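Local coordinates for galactan 1,3-beta-galactosidase (Phanerochaete chrysosporium, PDB 7BYV), which probably cleaves galactose units from beta-1,3-galactan chains as an exo-acting glycoside hydrolase of family 43 and also binds carbohydrate, at residues D158-F163 with T186-G191; W98-S103 with D135-S140; F200-H205 with S242-D247; F35-S40 with V81-V86. The protein carries 1 engineered substitution. One frame throughout, in Å; residues are numbered along the deposited sequence.

Contact 1: D158-F163 with T186-G191. Engineered in segment 186-191: Gln188 (natural residue Glu). With GAL (beta-D-galactopyranose), chain C; GAL (beta-D-galactopyranose), chain B; GAL (beta-D-galactopyranose), chain D.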
# COMPACT_ATOMS: atom_id res chain seq x y z
N ASP A 158 2.17 15.19 -19.01
CA ASP A 158 1.51 16.48 -19.27
C ASP A 158 0.72 16.96 -18.06
O ASP A 158 -0.50 17.12 -18.10
CB ASP A 158 0.62 16.42 -20.50
CG ASP A 158 1.40 15.99 -21.76
OD1 ASP A 158 2.47 16.58 -22.03
OD2 ASP A 158 0.94 15.06 -22.46
N ASN A 159 1.46 17.18 -16.97
CA ASN A 159 0.91 17.62 -15.69
C ASN A 159 -0.19 16.66 -15.21
O ASN A 159 -1.28 17.07 -14.80
CB ASN A 159 0.41 19.06 -15.77
CG ASN A 159 1.55 20.04 -16.03
OD1 ASN A 159 2.52 20.08 -15.28
ND2 ASN A 159 1.45 20.80 -17.12
N ASN A 160 0.12 15.37 -15.27
CA ASN A 160 -0.70 14.28 -14.77
C ASN A 160 -2.02 14.12 -15.51
O ASN A 160 -2.88 13.39 -15.03
CB ASN A 160 -0.96 14.43 -13.26
CG ASN A 160 0.30 14.21 -12.45
OD1 ASN A 160 1.22 13.52 -12.90
ND2 ASN A 160 0.37 14.81 -11.28
N GLN A 161 -2.21 14.75 -16.66
CA GLN A 161 -3.47 14.58 -17.36
C GLN A 161 -3.48 13.37 -18.28
O GLN A 161 -4.52 12.72 -18.43
CB GLN A 161 -3.84 15.82 -18.19
CG GLN A 161 -3.93 17.15 -17.43
CD GLN A 161 -4.89 17.10 -16.26
OE1 GLN A 161 -6.12 17.18 -16.44
NE2 GLN A 161 -4.35 16.97 -15.05
N ASN A 162 -2.34 13.04 -18.88
CA ASN A 162 -2.28 12.02 -19.92
C ASN A 162 -1.41 10.86 -19.46
O ASN A 162 -0.21 11.02 -19.24
CB ASN A 162 -1.74 12.61 -21.22
CG ASN A 162 -2.57 13.76 -21.70
OD1 ASN A 162 -3.76 13.83 -21.42
ND2 ASN A 162 -1.94 14.70 -22.39
N PHE A 163 -2.02 9.69 -19.32
CA PHE A 163 -1.24 8.53 -18.94
C PHE A 163 -0.57 7.95 -20.17
O PHE A 163 -1.20 7.82 -21.21
CB PHE A 163 -2.13 7.48 -18.27
CG PHE A 163 -1.36 6.37 -17.69
CD1 PHE A 163 -0.54 6.58 -16.59
CD2 PHE A 163 -1.41 5.11 -18.26
CE1 PHE A 163 0.20 5.56 -16.06
CE2 PHE A 163 -0.67 4.06 -17.72
CZ PHE A 163 0.13 4.28 -16.61
N THR A 186 -6.06 11.42 -16.21
CA THR A 186 -5.51 11.82 -14.91
C THR A 186 -5.24 10.61 -14.00
O THR A 186 -5.72 10.54 -12.85
CB THR A 186 -6.41 12.86 -14.23
OG1 THR A 186 -7.63 12.26 -13.78
CG2 THR A 186 -6.72 14.03 -15.21
N LEU A 187 -4.46 9.67 -14.51
CA LEU A 187 -4.06 8.47 -13.78
C LEU A 187 -2.65 8.65 -13.25
O LEU A 187 -1.78 9.20 -13.93
CB LEU A 187 -4.10 7.24 -14.68
CG LEU A 187 -5.49 6.74 -15.09
CD1 LEU A 187 -5.36 5.64 -16.16
CD2 LEU A 187 -6.28 6.23 -13.89
N GLN A 188 -2.45 8.22 -12.01
CA GLN A 188 -1.12 8.12 -11.43
C GLN A 188 -1.07 6.85 -10.60
O GLN A 188 -2.01 6.05 -10.60
CB GLN A 188 -0.78 9.37 -10.62
CG GLN A 188 -1.70 9.62 -9.45
CD GLN A 188 -1.22 10.77 -8.58
OE1 GLN A 188 -0.30 11.50 -8.95
NE2 GLN A 188 -1.84 10.93 -7.42
N ALA A 189 0.05 6.67 -9.91
CA ALA A 189 0.34 5.46 -9.16
C ALA A 189 0.05 4.18 -9.96
O ALA A 189 -0.74 3.34 -9.51
CB ALA A 189 -0.43 5.45 -7.85
N PRO A 190 0.68 4.00 -11.12
CA PRO A 190 0.36 2.84 -11.96
C PRO A 190 1.14 1.58 -11.62
O PRO A 190 2.27 1.61 -11.11
CB PRO A 190 0.75 3.33 -13.36
CG PRO A 190 1.96 4.13 -13.09
CD PRO A 190 1.69 4.85 -11.77
N GLY A 191 0.51 0.44 -11.93
CA GLY A 191 1.21 -0.83 -12.02
C GLY A 191 0.54 -1.69 -13.08
O GLY A 191 -0.63 -1.48 -13.42
C1 GAL C . -1.12 15.90 -8.43
C2 GAL C . -1.00 14.51 -7.75
C3 GAL C . 0.24 14.45 -6.77
C4 GAL C . 1.56 14.96 -7.44
C5 GAL C . 1.32 16.29 -8.18
C6 GAL C . 2.51 16.78 -9.06
O2 GAL C . -2.19 14.15 -7.03
O3 GAL C . 0.49 13.12 -6.35
O4 GAL C . 2.13 13.97 -8.35
O5 GAL C . 0.15 16.22 -9.07
O6 GAL C . 2.32 18.13 -9.56
C1 GAL B . -4.35 18.46 -11.39
C2 GAL B . -3.56 17.15 -11.21
C3 GAL B . -2.54 17.43 -10.10
C4 GAL B . -1.47 18.37 -10.72
C5 GAL B . -2.17 19.68 -11.22
C6 GAL B . -1.27 20.66 -12.07
O1 GAL B . -5.56 18.31 -12.14
O2 GAL B . -4.37 16.05 -10.89
O3 GAL B . -1.91 16.25 -9.51
O4 GAL B . -0.77 17.74 -11.80
O5 GAL B . -3.44 19.44 -11.99
O6 GAL B . -0.39 21.43 -11.23
C1 GAL D . 0.92 12.19 -5.43
C2 GAL D . 1.84 10.90 -5.61
C3 GAL D . 2.79 10.69 -4.45
C4 GAL D . 3.44 12.03 -4.07
C5 GAL D . 2.35 12.98 -3.50
C6 GAL D . 2.65 14.52 -3.53
O2 GAL D . 1.12 9.70 -5.78
O3 GAL D . 3.81 9.78 -4.85
O4 GAL D . 4.12 12.61 -5.22
O5 GAL D . 1.00 12.79 -4.10
O6 GAL D . 1.52 15.29 -3.11
O HOH W 1 -2.05 10.70 -16.25

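Contact 2: W98-S103 with D135-S140. With GAL (beta-D-galactopyranose), chain D; GAL (beta-D-galactopyranose), chain C.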
# COMPACT_ATOMS: atom_id res chain seq x y z
N TRP A 98 14.48 2.49 -12.06
CA TRP A 98 13.80 3.69 -12.51
C TRP A 98 13.08 4.31 -11.33
O TRP A 98 12.63 3.61 -10.41
CB TRP A 98 12.81 3.40 -13.65
CG TRP A 98 13.52 3.00 -14.90
CD1 TRP A 98 14.32 1.91 -15.07
CD2 TRP A 98 13.50 3.69 -16.15
NE1 TRP A 98 14.80 1.88 -16.35
CE2 TRP A 98 14.31 2.97 -17.03
CE3 TRP A 98 12.88 4.85 -16.61
CZ2 TRP A 98 14.53 3.37 -18.35
CZ3 TRP A 98 13.09 5.25 -17.91
CH2 TRP A 98 13.91 4.51 -18.77
N PHE A 99 12.97 5.63 -11.35
CA PHE A 99 12.25 6.32 -10.30
C PHE A 99 11.76 7.66 -10.83
O PHE A 99 12.23 8.17 -11.84
CB PHE A 99 13.11 6.52 -9.04
CG PHE A 99 14.42 7.23 -9.29
CD1 PHE A 99 15.57 6.52 -9.62
CD2 PHE A 99 14.51 8.62 -9.18
CE1 PHE A 99 16.76 7.16 -9.86
CE2 PHE A 99 15.71 9.27 -9.41
CZ PHE A 99 16.84 8.54 -9.74
N HIS A 100 10.79 8.21 -10.12
CA HIS A 100 10.34 9.56 -10.40
C HIS A 100 11.35 10.52 -9.79
O HIS A 100 11.47 10.60 -8.56
CB HIS A 100 8.93 9.74 -9.84
CG HIS A 100 8.45 11.15 -9.87
ND1 HIS A 100 7.36 11.57 -9.13
CD2 HIS A 100 8.89 12.24 -10.53
CE1 HIS A 100 7.16 12.86 -9.34
NE2 HIS A 100 8.07 13.29 -10.19
N SER A 101 12.09 11.22 -10.63
CA SER A 101 13.09 12.18 -10.18
C SER A 101 12.51 13.57 -10.36
O SER A 101 12.16 13.95 -11.48
CB SER A 101 14.38 12.02 -10.99
OG SER A 101 15.24 13.13 -10.83
N ASP A 102 12.39 14.33 -9.28
CA ASP A 102 11.74 15.62 -9.43
C ASP A 102 12.36 16.66 -8.51
O ASP A 102 13.27 16.37 -7.73
CB ASP A 102 10.23 15.51 -9.17
CG ASP A 102 9.40 16.34 -10.13
OD1 ASP A 102 9.72 17.53 -10.35
OD2 ASP A 102 8.42 15.81 -10.67
N SER A 103 11.86 17.88 -8.63
CA SER A 103 12.16 18.97 -7.71
C SER A 103 11.12 18.99 -6.59
O SER A 103 10.13 18.27 -6.62
CB SER A 103 12.18 20.30 -8.45
OG SER A 103 10.91 20.59 -9.02
N ASP A 135 6.66 15.31 -19.68
CA ASP A 135 6.53 15.16 -18.24
C ASP A 135 6.42 13.70 -17.82
O ASP A 135 5.72 12.90 -18.45
CB ASP A 135 5.27 15.88 -17.75
CG ASP A 135 5.46 17.35 -17.63
OD1 ASP A 135 6.61 17.82 -17.80
OD2 ASP A 135 4.46 18.05 -17.38
N SER A 136 7.09 13.36 -16.74
CA SER A 136 6.94 12.05 -16.12
C SER A 136 6.93 12.27 -14.62
O SER A 136 7.94 12.71 -14.07
CB SER A 136 8.09 11.14 -16.51
OG SER A 136 7.96 9.90 -15.86
N ARG A 137 5.80 12.00 -13.95
CA ARG A 137 5.75 12.10 -12.50
C ARG A 137 5.61 10.69 -11.95
O ARG A 137 6.61 9.94 -11.94
CB ARG A 137 4.65 13.08 -12.08
CG ARG A 137 5.14 14.51 -11.97
CD ARG A 137 4.02 15.52 -12.09
NE ARG A 137 4.54 16.88 -12.24
CZ ARG A 137 4.58 17.55 -13.39
NH1 ARG A 137 4.12 17.00 -14.51
NH2 ARG A 137 5.09 18.77 -13.43
N ASP A 138 4.42 10.26 -11.51
CA ASP A 138 4.28 8.88 -11.04
C ASP A 138 4.56 7.91 -12.18
O ASP A 138 4.04 8.06 -13.29
CB ASP A 138 2.88 8.64 -10.47
CG ASP A 138 2.72 9.13 -9.01
OD1 ASP A 138 3.61 9.85 -8.49
OD2 ASP A 138 1.70 8.80 -8.38
N GLU A 139 5.42 6.93 -11.91
CA GLU A 139 5.82 5.99 -12.94
C GLU A 139 5.89 4.59 -12.37
O GLU A 139 5.74 4.38 -11.16
CB GLU A 139 7.16 6.37 -13.59
CG GLU A 139 8.25 6.75 -12.64
CD GLU A 139 8.64 5.62 -11.70
OE1 GLU A 139 8.86 4.49 -12.19
OE2 GLU A 139 8.71 5.86 -10.48
N SER A 140 6.16 3.65 -13.27
CA SER A 140 6.32 2.23 -13.00
C SER A 140 7.00 1.59 -14.20
O SER A 140 7.02 2.15 -15.30
CB SER A 140 4.97 1.55 -12.72
OG SER A 140 5.17 0.20 -12.32
C1 GAL D . 0.92 12.19 -5.43
C2 GAL D . 1.84 10.90 -5.61
C3 GAL D . 2.79 10.69 -4.45
C4 GAL D . 3.44 12.03 -4.07
C5 GAL D . 2.35 12.98 -3.50
C6 GAL D . 2.65 14.52 -3.53
O2 GAL D . 1.12 9.70 -5.78
O3 GAL D . 3.81 9.78 -4.85
O4 GAL D . 4.12 12.61 -5.22
O5 GAL D . 1.00 12.79 -4.10
O6 GAL D . 1.52 15.29 -3.11
C1 GAL C . -1.12 15.90 -8.43
C2 GAL C . -1.00 14.51 -7.75
C3 GAL C . 0.24 14.45 -6.77
C4 GAL C . 1.56 14.96 -7.44
C5 GAL C . 1.32 16.29 -8.18
C6 GAL C . 2.51 16.78 -9.06
O2 GAL C . -2.19 14.15 -7.03
O3 GAL C . 0.49 13.12 -6.35
O4 GAL C . 2.13 13.97 -8.35
O5 GAL C . 0.15 16.22 -9.07
O6 GAL C . 2.32 18.13 -9.56

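Contact 3: F200-H205 with S242-D247. With GAL (beta-D-galactopyranose), chain D.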
# COMPACT_ATOMS: atom_id res chain seq x y z
N PHE A 200 -3.25 -6.12 -17.34
CA PHE A 200 -4.10 -5.37 -16.43
C PHE A 200 -3.32 -4.19 -15.88
O PHE A 200 -2.26 -4.37 -15.27
CB PHE A 200 -4.60 -6.28 -15.32
CG PHE A 200 -5.63 -7.26 -15.79
CD1 PHE A 200 -5.24 -8.44 -16.37
CD2 PHE A 200 -6.98 -6.98 -15.68
CE1 PHE A 200 -6.18 -9.35 -16.83
CE2 PHE A 200 -7.92 -7.88 -16.13
CZ PHE A 200 -7.52 -9.07 -16.70
N LEU A 201 -3.81 -3.00 -16.12
CA LEU A 201 -3.23 -1.79 -15.55
C LEU A 201 -4.04 -1.41 -14.33
O LEU A 201 -5.27 -1.34 -14.40
CB LEU A 201 -3.23 -0.64 -16.57
CG LEU A 201 -2.96 0.74 -15.95
CD1 LEU A 201 -1.47 0.89 -15.67
CD2 LEU A 201 -3.48 1.89 -16.82
N ILE A 202 -3.36 -1.15 -13.22
CA ILE A 202 -3.98 -0.63 -12.00
C ILE A 202 -3.40 0.75 -11.72
O ILE A 202 -2.20 0.98 -11.93
CB ILE A 202 -3.76 -1.58 -10.80
CG1 ILE A 202 -4.54 -2.86 -11.02
CG2 ILE A 202 -4.23 -0.94 -9.50
CD1 ILE A 202 -3.99 -4.00 -10.25
N ALA A 203 -4.25 1.66 -11.26
CA ALA A 203 -3.85 3.05 -11.15
C ALA A 203 -4.82 3.79 -10.25
O ALA A 203 -6.01 3.45 -10.17
CB ALA A 203 -3.78 3.70 -12.53
N SER A 204 -4.30 4.78 -9.54
CA SER A 204 -5.13 5.77 -8.87
C SER A 204 -5.45 6.92 -9.83
O SER A 204 -4.75 7.15 -10.83
CB SER A 204 -4.44 6.32 -7.62
OG SER A 204 -3.54 7.37 -7.96
N HIS A 205 -6.54 7.61 -9.54
CA HIS A 205 -6.72 8.97 -10.02
C HIS A 205 -5.85 9.91 -9.20
O HIS A 205 -5.15 9.50 -8.26
CB HIS A 205 -8.20 9.33 -10.00
CG HIS A 205 -8.94 8.76 -11.17
ND1 HIS A 205 -8.68 9.15 -12.47
CD2 HIS A 205 -9.89 7.80 -11.25
CE1 HIS A 205 -9.45 8.46 -13.30
NE2 HIS A 205 -10.19 7.63 -12.58
N SER A 242 -5.87 3.48 0.56
CA SER A 242 -4.52 3.20 0.09
C SER A 242 -4.33 3.74 -1.33
O SER A 242 -5.25 4.26 -1.96
CB SER A 242 -4.20 1.70 0.13
OG SER A 242 -4.86 1.05 -0.93
N GLN A 243 -3.11 3.61 -1.81
CA GLN A 243 -2.80 4.00 -3.17
C GLN A 243 -1.84 2.97 -3.73
O GLN A 243 -0.86 2.61 -3.07
CB GLN A 243 -2.20 5.40 -3.24
CG GLN A 243 -2.23 5.97 -4.64
CD GLN A 243 -1.43 7.24 -4.81
OE1 GLN A 243 -0.45 7.48 -4.10
NE2 GLN A 243 -1.84 8.05 -5.76
N ASN A 244 -2.13 2.50 -4.94
CA ASN A 244 -1.32 1.48 -5.59
C ASN A 244 0.17 1.80 -5.52
O ASN A 244 0.57 2.97 -5.65
CB ASN A 244 -1.74 1.33 -7.05
CG ASN A 244 -1.22 0.07 -7.66
OD1 ASN A 244 -1.25 -1.01 -7.05
ND2 ASN A 244 -0.73 0.18 -8.89
N ALA A 245 0.98 0.77 -5.32
CA ALA A 245 2.43 0.95 -5.41
C ALA A 245 3.00 -0.10 -6.35
O ALA A 245 3.73 0.22 -7.28
CB ALA A 245 3.10 0.85 -4.03
N PHE A 246 2.64 -1.35 -6.10
CA PHE A 246 3.15 -2.44 -6.91
C PHE A 246 2.10 -3.52 -6.96
O PHE A 246 1.32 -3.68 -6.02
CB PHE A 246 4.44 -3.01 -6.34
CG PHE A 246 5.19 -3.82 -7.32
CD1 PHE A 246 5.94 -3.21 -8.32
CD2 PHE A 246 5.12 -5.20 -7.28
CE1 PHE A 246 6.64 -3.96 -9.25
CE2 PHE A 246 5.81 -5.96 -8.22
CZ PHE A 246 6.57 -5.33 -9.21
N ASP A 247 2.07 -4.26 -8.07
CA ASP A 247 1.10 -5.34 -8.23
C ASP A 247 1.86 -6.59 -8.63
O ASP A 247 2.36 -6.69 -9.75
CB ASP A 247 0.03 -4.98 -9.25
CG ASP A 247 -0.60 -3.64 -8.97
OD1 ASP A 247 -1.30 -3.51 -7.93
OD2 ASP A 247 -0.38 -2.69 -9.75
C1 GAL D . 0.92 12.19 -5.43
C2 GAL D . 1.84 10.90 -5.61
C3 GAL D . 2.79 10.69 -4.45
C4 GAL D . 3.44 12.03 -4.07
C5 GAL D . 2.35 12.98 -3.50
C6 GAL D . 2.65 14.52 -3.53
O2 GAL D . 1.12 9.70 -5.78
O3 GAL D . 3.81 9.78 -4.85
O4 GAL D . 4.12 12.61 -5.22
O5 GAL D . 1.00 12.79 -4.10
O6 GAL D . 1.52 15.29 -3.11

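Contact 4: F35-S40 with V81-V86. With GAL (beta-D-galactopyranose), chain D.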
# COMPACT_ATOMS: atom_id res chain seq x y z
N PHE A 35 11.95 -2.51 -2.79
CA PHE A 35 12.55 -1.19 -2.83
C PHE A 35 11.53 -0.13 -2.43
O PHE A 35 10.33 -0.26 -2.70
CB PHE A 35 13.09 -0.87 -4.23
CG PHE A 35 14.25 -1.73 -4.64
CD1 PHE A 35 14.05 -2.95 -5.26
CD2 PHE A 35 15.56 -1.30 -4.41
CE1 PHE A 35 15.12 -3.74 -5.64
CE2 PHE A 35 16.64 -2.09 -4.78
CZ PHE A 35 16.42 -3.32 -5.39
N GLY A 36 12.00 0.93 -1.78
CA GLY A 36 11.07 1.99 -1.47
C GLY A 36 11.77 3.27 -1.08
O GLY A 36 12.99 3.31 -0.89
N GLU A 37 10.98 4.33 -0.97
CA GLU A 37 11.48 5.56 -0.40
C GLU A 37 11.70 5.38 1.10
O GLU A 37 10.86 4.81 1.80
CB GLU A 37 10.49 6.70 -0.64
CG GLU A 37 10.10 6.87 -2.08
CD GLU A 37 8.63 7.23 -2.27
OE1 GLU A 37 7.93 6.49 -3.00
OE2 GLU A 37 8.19 8.25 -1.69
N ASP A 38 12.85 5.84 1.59
CA ASP A 38 13.08 5.94 3.02
C ASP A 38 12.47 7.25 3.48
O ASP A 38 12.84 8.32 2.99
CB ASP A 38 14.58 5.88 3.32
CG ASP A 38 14.89 5.81 4.82
OD1 ASP A 38 15.90 5.16 5.18
OD2 ASP A 38 14.14 6.40 5.63
N LYS A 39 11.53 7.18 4.41
CA LYS A 39 10.84 8.39 4.86
C LYS A 39 11.00 8.62 6.36
O LYS A 39 10.23 9.39 6.95
CB LYS A 39 9.38 8.34 4.42
CG LYS A 39 9.25 8.52 2.89
CD LYS A 39 7.81 8.67 2.42
CE LYS A 39 7.63 9.92 1.53
NZ LYS A 39 8.48 9.91 0.29
N SER A 40 12.03 8.00 6.97
CA SER A 40 12.44 8.18 8.36
C SER A 40 12.35 9.62 8.81
O SER A 40 12.04 9.91 9.97
CB SER A 40 13.89 7.71 8.56
OG SER A 40 14.04 6.31 8.38
N VAL A 81 12.67 11.72 -4.89
CA VAL A 81 12.94 10.44 -5.54
C VAL A 81 11.85 9.47 -5.11
O VAL A 81 11.84 9.02 -3.96
CB VAL A 81 14.33 9.89 -5.18
CG1 VAL A 81 14.48 8.42 -5.63
CG2 VAL A 81 15.41 10.77 -5.78
N GLU A 82 10.94 9.14 -6.02
CA GLU A 82 9.73 8.42 -5.68
C GLU A 82 9.56 7.17 -6.52
O GLU A 82 10.05 7.09 -7.65
CB GLU A 82 8.51 9.31 -5.83
CG GLU A 82 8.54 10.45 -4.86
CD GLU A 82 7.29 11.29 -4.89
OE1 GLU A 82 6.52 11.18 -5.87
OE2 GLU A 82 7.09 12.07 -3.93
N ARG A 83 8.88 6.19 -5.93
CA ARG A 83 8.48 4.94 -6.56
C ARG A 83 9.64 4.29 -7.30
O ARG A 83 9.61 4.22 -8.54
CB ARG A 83 7.31 5.18 -7.51
CG ARG A 83 6.26 6.08 -6.93
CD ARG A 83 4.91 6.02 -7.66
NE ARG A 83 3.88 6.71 -6.88
CZ ARG A 83 3.04 6.09 -6.05
NH1 ARG A 83 3.09 4.77 -5.94
NH2 ARG A 83 2.14 6.78 -5.35
N PRO A 84 10.68 3.83 -6.61
CA PRO A 84 11.74 3.09 -7.31
C PRO A 84 11.21 1.76 -7.83
O PRO A 84 10.49 1.03 -7.13
CB PRO A 84 12.81 2.89 -6.23
CG PRO A 84 12.07 2.98 -4.95
CD PRO A 84 10.96 3.95 -5.17
N LYS A 85 11.54 1.46 -9.08
CA LYS A 85 11.26 0.18 -9.69
C LYS A 85 12.57 -0.41 -10.18
O LYS A 85 13.51 0.32 -10.49
CB LYS A 85 10.27 0.31 -10.84
CG LYS A 85 8.99 0.97 -10.44
CD LYS A 85 8.11 0.04 -9.62
CE LYS A 85 6.93 0.81 -9.05
NZ LYS A 85 7.35 1.61 -7.88
N VAL A 86 12.64 -1.74 -10.21
CA VAL A 86 13.87 -2.42 -10.58
C VAL A 86 13.51 -3.68 -11.36
O VAL A 86 12.78 -4.53 -10.85
CB VAL A 86 14.74 -2.77 -9.36
CG1 VAL A 86 15.73 -3.87 -9.71
CG2 VAL A 86 15.50 -1.55 -8.87
C1 GAL D . 0.92 12.19 -5.43
C2 GAL D . 1.84 10.90 -5.61
C3 GAL D . 2.79 10.69 -4.45
C4 GAL D . 3.44 12.03 -4.07
C5 GAL D . 2.35 12.98 -3.50
C6 GAL D . 2.65 14.52 -3.53
O2 GAL D . 1.12 9.70 -5.78
O3 GAL D . 3.81 9.78 -4.85
O4 GAL D . 4.12 12.61 -5.22
O5 GAL D . 1.00 12.79 -4.10
O6 GAL D . 1.52 15.29 -3.11

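Contact 1: D158-F163 with T186-G191
Phe163 sets its ring obliquely against Leu187 and Pro190, swung there by a first torsion that puts CG opposite the backbone N (chi1 -172°). The far end of the ring comes closest, with CZ 3.4 Å from Pro190 CB. Nearer the root, CD1 of Phe163 rests 4.1 Å from Leu187 CB. Thr186 works at the other end. Its N donates to Gln161 O at 3.0 Å, while its CA sends a nearly straight C-H...O contact to Asn160 O, 3.1 Å away. The Thr186 methyl runs alongside the Gln161 side chain, CG2 lying 3.4 Å from OE1. That amide is fixed from its other end, because Gln161 NE2 gives an almost linear bond (172°) to Asn159 O at 3.1 Å, plus a weak one to O1 of the chain B galactose. A leucine in place of Gln161 would probably leave Asn159 O without this donor and lose the weak bond to the chain B galactose. A water donates to Leu187 O at 2.8 Å and weakly to Asn160 O, bridging the segments. Asn160 ND2 reaches the chain B galactose, donating to O3 at 3.2 Å, and the engineered Gln188, a glutamate in the natural protein, lies beside the chain C sugar. In the family 43 propeller this joins two successive blades: Phe163 pairs by backbone with Met182 of strand 175-182, whereas Gln188 and Gly191 bond to strand 198-205.

Contact 2: W98-S103 with D135-S140
His100 lies flat on the backbone of Arg137. The CH-pi contact is nearly face-on, with Arg137 CA 3.5 Å from the ring centroid and 11° off the normal, and Arg137 O also sits over the face, 3.0 Å from CG near the rim. The aliphatic start of the arginine continues the packing, its CG 3.6 Å from His100 NE2. Glu139, bent at its second torsion, brings its carboxylate up to the backbone of Phe99 and His100. A hydrogen bond helps fix the rotation of the His100 ring: NE2 donates in the ring plane to the anti lone pair of Asp102 OD2 at 2.6 Å. The other oxygen, Asp102 OD1, accepts from Ser103 N at 2.8 Å and from Ala109 N. Charge acts further out. Arg137 NH1 makes a salt bridge with Asp135 OD2 at 3.1 Å, and NH2 is taken by Tyr106 O. Towards the substrate, O2 of the chain D galactose donates to Asp138 OD2 at 2.8 Å, an oxygen also gripped by Ala189 N. His100 and Asp102 thus stand behind residues that touch the sugars themselves, and the packing of His100 on the Arg137 backbone probably helps place the next residue, Asp138.

Contact 3: F200-H205 with S242-D247
Ser204 and Gln243 meet at the tight, polar end of this pairing. Gln243 is extended, with CG opposite the backbone N (chi1 -164°), which carries its amide across to the serine: NE2 donates to Ser204 OG at 2.9 Å. The hydroxyl in turn donates a hydrogen bond to His205 O, 2.7 Å from OG. Gln243 OE1 accepts from Trp261 NE1, and NE2 adds a weak bond to O2 of the chain D galactose, 3.4 Å away. Replacing Gln243 with an alanine would probably deprive Ser204 OG of its donor, strand Trp261 NE1 without its acceptor and remove a contact with the sugar. Further along, Ile202 crosses Asn244 at about a right angle, its CG2 3.7 Å from Asn244 CG, and its CD1 lies 3.6 Å from Asp247 OD1. Those two polar side chains are tied together, Asn244 ND2 donating to Asp247 OD2 at 3.0 Å. The other side of strand 200-205 takes little part in this contact: Ala203 and the partly exposed His205 pack on Leu187, and His205 bonds to Gln229. The two strands run obliquely antiparallel, their directions 142° apart and their axes approaching to 6.4 Å; with no backbone-to-backbone hydrogen bond between the segments, side chains make the join. Strand 198-205 bonds within its own blade to 187-188, 190-195 and 215-219, while 243-250 pairs with 253-260 in the next blade.

Contact 4: F35-S40 with V81-V86
Val86 CG2 sits over the centre of the Phe35 ring, 4.0 Å from the centroid and 13° off its normal, the two side chains crossing at about a right angle. Pro84 extends this apolar patch: its CG lies 4.0 Å from Phe35 CB and 3.8 Å from Gly36 CA, so the proline ring also rests on the Gly36 backbone. The polar half belongs to Glu37. Bent at its second torsion, this side chain reaches across to strand 81-86, and OE1 accepts an almost straight bond (175°) from Arg83 N at 3.1 Å, the donor standing above the carboxylate plane. Its other oxygen, OE2, takes a salt bridge from Lys39 NZ at 2.6 Å on the anti lone pair. Glu82 and Arg83, on the strand this bond holds, both bind the chain D galactose. Glu82 OE1 accepts from sugar O4 at 2.9 Å and from O3, while Tyr106 OH bonds to its OE2; Arg83 NH2 donates to sugar O2 at 3.1 Å near the guanidinium plane. Glu37 and Glu82 bring their OE2 atoms within 4.6 Å of each other. Glu37 is probably a second-shell residue that helps set the backbone of Arg83, next to Glu82.

Overall arrangement
Along the chain the order is contact 4, 2, 1, 3, and each joins successive four- or five-stranded sheets: the blades of the family 43 five-bladed propeller. Contact 4 links the first and second, contact 2 the second and third, contact 1 the third and fourth, contact 3 the fourth and fifth. Centres of neighbours in this sequence lie about 11 Å apart; contacts 3 and 4, at the ends, are about 16 Å apart yet touch, Asn244 O meeting Arg83 NH1. Strands 80-89 and 94-102 tie contacts 4 and 2, and strand 198-205 binds contact 1 to contact 3. All four reach the chain D galactose, so residues from all four of these junctions converge on one sugar.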